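Local structure of HcgB (Methanococcus maripaludis, 5D5P) at residues I115-K118 against K119-L123; V142-E145 against L146-L150. The protein is a guanylyltransferase that probably joins a GMP moiety to a pyridinol precursor during biosynthesis of the iron-guanylylpyridinol cofactor of [Fe]-hydrogenase. One frame throughout, in Å; residues are numbered along the deposited sequence.

Contact 1: I115-K118 against K119-L123; sequences IMDK and KGRIL
D117 and R121 meet across the tight end of the beta hairpin formed by strands 111-117 and 122-128. The reversal is a type I turn from D117 to G120 followed by a G1 beta bulge. G120 N donates to D117 O at 2.9 Å, and D117 N returns a bond to R121 O. G120 takes a positive phi of 90°, where a CB would press on the preceding carbonyl oxygen.

Followed outward, the R121 side chain passes across D117 at a slant. Its CB lies 3.3 Å from D117 OD1, and CG stays beside the same oxygen. CD moves on toward D117 OD2, and a bend at chi3 (-72°) turns the guanidinium back on the carboxylate. NE then bonds D117 OD2 at 2.8 Å, and R121 NH2 reaches that oxygen at 2.7 Å, a salt bridge lying close to the guanidinium plane. The two flat groups are nevertheless turned 49° against each other. K119 CD covers one guanidinium face, 3.6 Å above its centre.

D117 OD1 serves the backbone instead. K119 N donates to it from above the carboxylate plane, closing an Asx turn, while R121 N arrives at 3.0 Å from the opposite face of D117 OD1.

Farther along the hairpin, M116 and I122 form a non-hydrogen-bonded pair, with M116 CG 4.1 Å from I122 CG1; both side chains reach L83 of helix 81-92. At the turn itself, K119 O accepts a hydrogen bond from R79 of the second subunit.

Four N-H groups thus converge on one buried carboxylate. They tie its rotation to the turn, and together with the arginine charge they would probably favour its ionised form.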
loop_
_atom_site.group_PDB
_atom_site.type_symbol
_atom_site.label_atom_id
_atom_site.label_comp_id
_atom_site.label_asym_id
_atom_site.label_seq_id
_atom_site.Cartn_x
_atom_site.Cartn_y
_atom_site.Cartn_z
ATOM N N ILE A 115 -8.289 -2.160 -4.131
ATOM C CA ILE A 115 -9.423 -2.082 -5.043
ATOM C C ILE A 115 -9.034 -1.109 -6.144
ATOM O O ILE A 115 -8.671 0.044 -5.863
ATOM C CB ILE A 115 -10.699 -1.629 -4.332
ATOM C CG1 ILE A 115 -10.968 -2.531 -3.126
ATOM C CG2 ILE A 115 -11.868 -1.604 -5.319
ATOM C CD1 ILE A 115 -12.288 -2.180 -2.389
ATOM N N MET A 116 -9.018 -1.628 -7.370
ATOM C CA MET A 116 -8.592 -0.904 -8.554
ATOM C C MET A 116 -9.733 -0.759 -9.563
ATOM O O MET A 116 -10.653 -1.589 -9.609
ATOM C CB MET A 116 -7.404 -1.622 -9.179
ATOM C CG MET A 116 -6.177 -1.605 -8.246
ATOM S SD MET A 116 -4.963 -2.867 -8.725
ATOM C CE MET A 116 -4.542 -2.434 -10.392
ATOM N N ASP A 117 -9.683 0.279 -10.398
ATOM C CA ASP A 117 -10.750 0.424 -11.380
ATOM C C ASP A 117 -10.297 -0.152 -12.730
ATOM O O ASP A 117 -9.254 -0.803 -12.827
ATOM C CB ASP A 117 -11.198 1.895 -11.518
ATOM C CG ASP A 117 -10.271 2.733 -12.398
ATOM O OD1 ASP A 117 -9.142 2.317 -12.696
ATOM O OD2 ASP A 117 -10.725 3.788 -12.890
ATOM N N LYS A 118 -11.097 0.086 -13.760
ATOM C CA LYS A 118 -10.887 -0.580 -15.045
ATOM C C LYS A 118 -9.596 -0.198 -15.735
ATOM O O LYS A 118 -9.164 -0.908 -16.643
ATOM C CB LYS A 118 -12.073 -0.292 -15.972
ATOM C CG LYS A 118 -12.283 1.184 -16.200
ATOM C CD LYS A 118 -13.476 1.452 -17.117
ATOM C CE LYS A 118 -13.794 2.941 -17.156
ATOM N NZ LYS A 118 -12.602 3.735 -17.560
ATOM N N LYS A 119 -8.995 0.917 -15.317
ATOM C CA LYS A 119 -7.693 1.369 -15.857
ATOM C C LYS A 119 -6.512 1.028 -14.974
ATOM O O LYS A 119 -5.385 1.373 -15.289
ATOM C CB LYS A 119 -7.677 2.898 -16.046
ATOM C CG LYS A 119 -8.636 3.413 -17.096
ATOM C CD LYS A 119 -8.474 4.907 -17.309
ATOM C CE LYS A 119 -9.224 5.362 -18.544
ATOM N NZ LYS A 119 -9.278 6.827 -18.628
ATOM N N GLY A 120 -6.780 0.400 -13.845
ATOM C CA GLY A 120 -5.714 0.087 -12.900
ATOM C C GLY A 120 -5.461 1.181 -11.866
ATOM O O GLY A 120 -4.544 1.066 -11.030
ATOM N N ARG A 121 -6.304 2.210 -11.865
ATOM C CA ARG A 121 -6.180 3.251 -10.838
ATOM C C ARG A 121 -6.560 2.726 -9.472
ATOM O O ARG A 121 -7.522 1.985 -9.334
ATOM C CB ARG A 121 -7.050 4.458 -11.192
ATOM C CG ARG A 121 -6.609 5.093 -12.474
ATOM C CD ARG A 121 -7.503 6.264 -12.894
ATOM N NE ARG A 121 -8.797 5.781 -13.358
ATOM C CZ ARG A 121 -9.585 6.424 -14.222
ATOM N NH1 ARG A 121 -9.254 7.643 -14.696
ATOM N NH2 ARG A 121 -10.728 5.854 -14.603
ATOM N N ILE A 122 -5.808 3.143 -8.455
ATOM C CA ILE A 122 -6.019 2.597 -7.120
ATOM C C ILE A 122 -7.017 3.439 -6.334
ATOM O O ILE A 122 -6.800 4.629 -6.136
ATOM C CB ILE A 122 -4.684 2.530 -6.356
ATOM C CG1 ILE A 122 -3.777 1.499 -7.027
ATOM C CG2 ILE A 122 -4.912 2.150 -4.883
ATOM C CD1 ILE A 122 -2.325 1.659 -6.598
ATOM N N LEU A 123 -8.103 2.808 -5.876
ATOM C CA LEU A 123 -9.187 3.533 -5.219
ATOM C C LEU A 123 -9.058 3.514 -3.695
ATOM O O LEU A 123 -9.336 4.488 -3.025
ATOM C CB LEU A 123 -10.542 2.943 -5.634
ATOM C CG LEU A 123 -10.761 2.815 -7.137
ATOM C CD1 LEU A 123 -12.154 2.279 -7.380
ATOM C CD2 LEU A 123 -10.646 4.200 -7.786
#

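Contact 2: V142-E145 against L146-L150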
loop_
_atom_site.group_PDB
_atom_site.type_symbol
_atom_site.label_atom_id
_atom_site.label_comp_id
_atom_site.label_asym_id
_atom_site.label_seq_id
_atom_site.Cartn_x
_atom_site.Cartn_y
_atom_site.Cartn_z
ATOM N N VAL A 142 -8.392 -11.786 5.261
ATOM C CA VAL A 142 -8.890 -11.187 4.018
ATOM C C VAL A 142 -10.156 -10.353 4.299
ATOM O O VAL A 142 -10.295 -9.245 3.797
ATOM C CB VAL A 142 -9.159 -12.281 2.962
ATOM C CG1 VAL A 142 -9.794 -11.695 1.710
ATOM C CG2 VAL A 142 -7.846 -12.969 2.605
ATOM N N GLU A 143 -11.052 -10.879 5.133
ATOM C CA GLU A 143 -12.256 -10.156 5.531
ATOM C C GLU A 143 -11.924 -8.784 6.122
ATOM O O GLU A 143 -12.461 -7.771 5.674
ATOM C CB GLU A 143 -13.058 -10.970 6.549
ATOM C CG GLU A 143 -14.312 -10.273 7.019
ATOM C CD GLU A 143 -15.094 -11.103 8.031
ATOM O OE1 GLU A 143 -14.497 -11.985 8.687
ATOM O OE2 GLU A 143 -16.313 -10.889 8.144
ATOM N N LEU A 144 -11.024 -8.741 7.104
ATOM C CA LEU A 144 -10.647 -7.478 7.730
ATOM C C LEU A 144 -10.005 -6.526 6.709
ATOM O O LEU A 144 -10.250 -5.313 6.756
ATOM C CB LEU A 144 -9.684 -7.710 8.889
ATOM C CG LEU A 144 -9.187 -6.451 9.592
ATOM C CD1 LEU A 144 -10.397 -5.724 10.173
ATOM C CD2 LEU A 144 -8.174 -6.788 10.678
ATOM N N GLU A 145 -9.177 -7.063 5.813
ATOM C CA GLU A 145 -8.510 -6.221 4.809
ATOM C C GLU A 145 -9.579 -5.524 3.987
ATOM O O GLU A 145 -9.493 -4.319 3.732
ATOM C CB GLU A 145 -7.591 -7.034 3.873
ATOM C CG GLU A 145 -6.274 -7.485 4.507
ATOM C CD GLU A 145 -5.544 -8.517 3.663
ATOM O OE1 GLU A 145 -6.068 -8.882 2.577
ATOM O OE2 GLU A 145 -4.452 -8.972 4.090
ATOM N N LEU A 146 -10.588 -6.291 3.584
ATOM C CA LEU A 146 -11.561 -5.742 2.631
ATOM C C LEU A 146 -12.492 -4.756 3.309
ATOM O O LEU A 146 -12.775 -3.673 2.769
ATOM C CB LEU A 146 -12.344 -6.861 1.955
ATOM C CG LEU A 146 -13.395 -6.416 0.935
ATOM C CD1 LEU A 146 -12.763 -5.509 -0.096
ATOM C CD2 LEU A 146 -13.977 -7.659 0.242
ATOM N N ILE A 147 -12.959 -5.122 4.494
ATOM C CA ILE A 147 -13.835 -4.244 5.267
ATOM C C ILE A 147 -13.093 -2.937 5.588
ATOM O O ILE A 147 -13.669 -1.840 5.501
ATOM C CB ILE A 147 -14.326 -4.916 6.553
ATOM C CG1 ILE A 147 -15.320 -6.025 6.193
ATOM C CG2 ILE A 147 -15.002 -3.910 7.456
ATOM C CD1 ILE A 147 -15.842 -6.778 7.379
ATOM N N THR A 148 -11.818 -3.050 5.932
ATOM C CA THR A 148 -11.009 -1.861 6.218
ATOM C C THR A 148 -10.869 -0.972 4.981
ATOM O O THR A 148 -11.018 0.254 5.064
ATOM C CB THR A 148 -9.601 -2.254 6.740
ATOM O OG1 THR A 148 -9.747 -2.884 8.027
ATOM C CG2 THR A 148 -8.741 -1.025 6.938
ATOM N N ALA A 149 -10.598 -1.595 3.838
ATOM C CA ALA A 149 -10.383 -0.827 2.604
ATOM C C ALA A 149 -11.671 -0.111 2.216
ATOM O O ALA A 149 -11.635 1.028 1.724
ATOM C CB ALA A 149 -9.886 -1.732 1.472
ATOM N N LEU A 150 -12.814 -0.752 2.455
ATOM C CA LEU A 150 -14.079 -0.100 2.124
ATOM C C LEU A 150 -14.402 1.003 3.126
ATOM O O LEU A 150 -14.813 2.082 2.719
ATOM C CB LEU A 150 -15.223 -1.109 2.054
ATOM C CG LEU A 150 -15.122 -2.088 0.883
ATOM C CD1 LEU A 150 -16.082 -3.241 1.102
ATOM C CD2 LEU A 150 -15.397 -1.408 -0.462
#
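The L144 carbonyl is met on both faces by T148, one turn later in the alpha-helix 138-151. T148 OG1 donates to L144 O at 2.8 Å from one side of the carbonyl plane, and T148 N does so at 2.9 Å from the other, each tilted some 30° from that plane. The hydroxyl gets there because OG1 stands opposite T148's own carbonyl carbon (chi1 -67°), leaning back over the preceding turn. Beside these bonds, L144 CD1 approaches T148 OG1 to 3.6 Å, the two side chains running at a slant to one another. A valine at T148 would probably cost L144 O its hydroxyl donor, leaving the backbone N-H to hold the carbonyl from one face within this turn.

The neighbouring rung joins E143 to I147. I147 N donates to E143 O at 2.9 Å. I147 CG1 lies 3.4 Å from E143 O. Beyond it, the aliphatic part of E143 runs side by side with the isoleucine, E143 CG touching I147 CD1 at 3.8 Å, so the glutamate lends methylene surface to an apolar neighbour.

On the side of the helix facing the sheet, the E145 carboxylate is held by neighbours in the fold: OE1 forms a salt bridge with R101 and OE2 a hydrogen bond with S128. Helix 47-57 is packed by V142 and L146, which touch V53 and I56. The backbone of E145 is engaged too, for its carbonyl oxygen accepts from S126 OG as well as from A149 N, at 2.9 Å, while A149 CB rests 3.5 Å from that E145 O.

In the fold
The two contacts lie in series along the chain, strand 122-128 leading on to helix 138-151, with centres about 16 Å apart. Contact 1 is largely buried and is covered in part by the second subunit; contact 2 is only partly buried and belongs to one chain, with a more exposed side at L144. Ionic and turn bonds dominate the hairpin end, whereas within its own turns the helix relies on regular backbone bonds and the T148 hydroxyl, the ionic partner of E145 lying on strand 97-103. The contacts meet directly through I115, whose CD1 packs 3.7 Å from L150 CD2. T124 OG1 of the hairpin's second strand bonds A149 O, adding a polar link between sheet and helix.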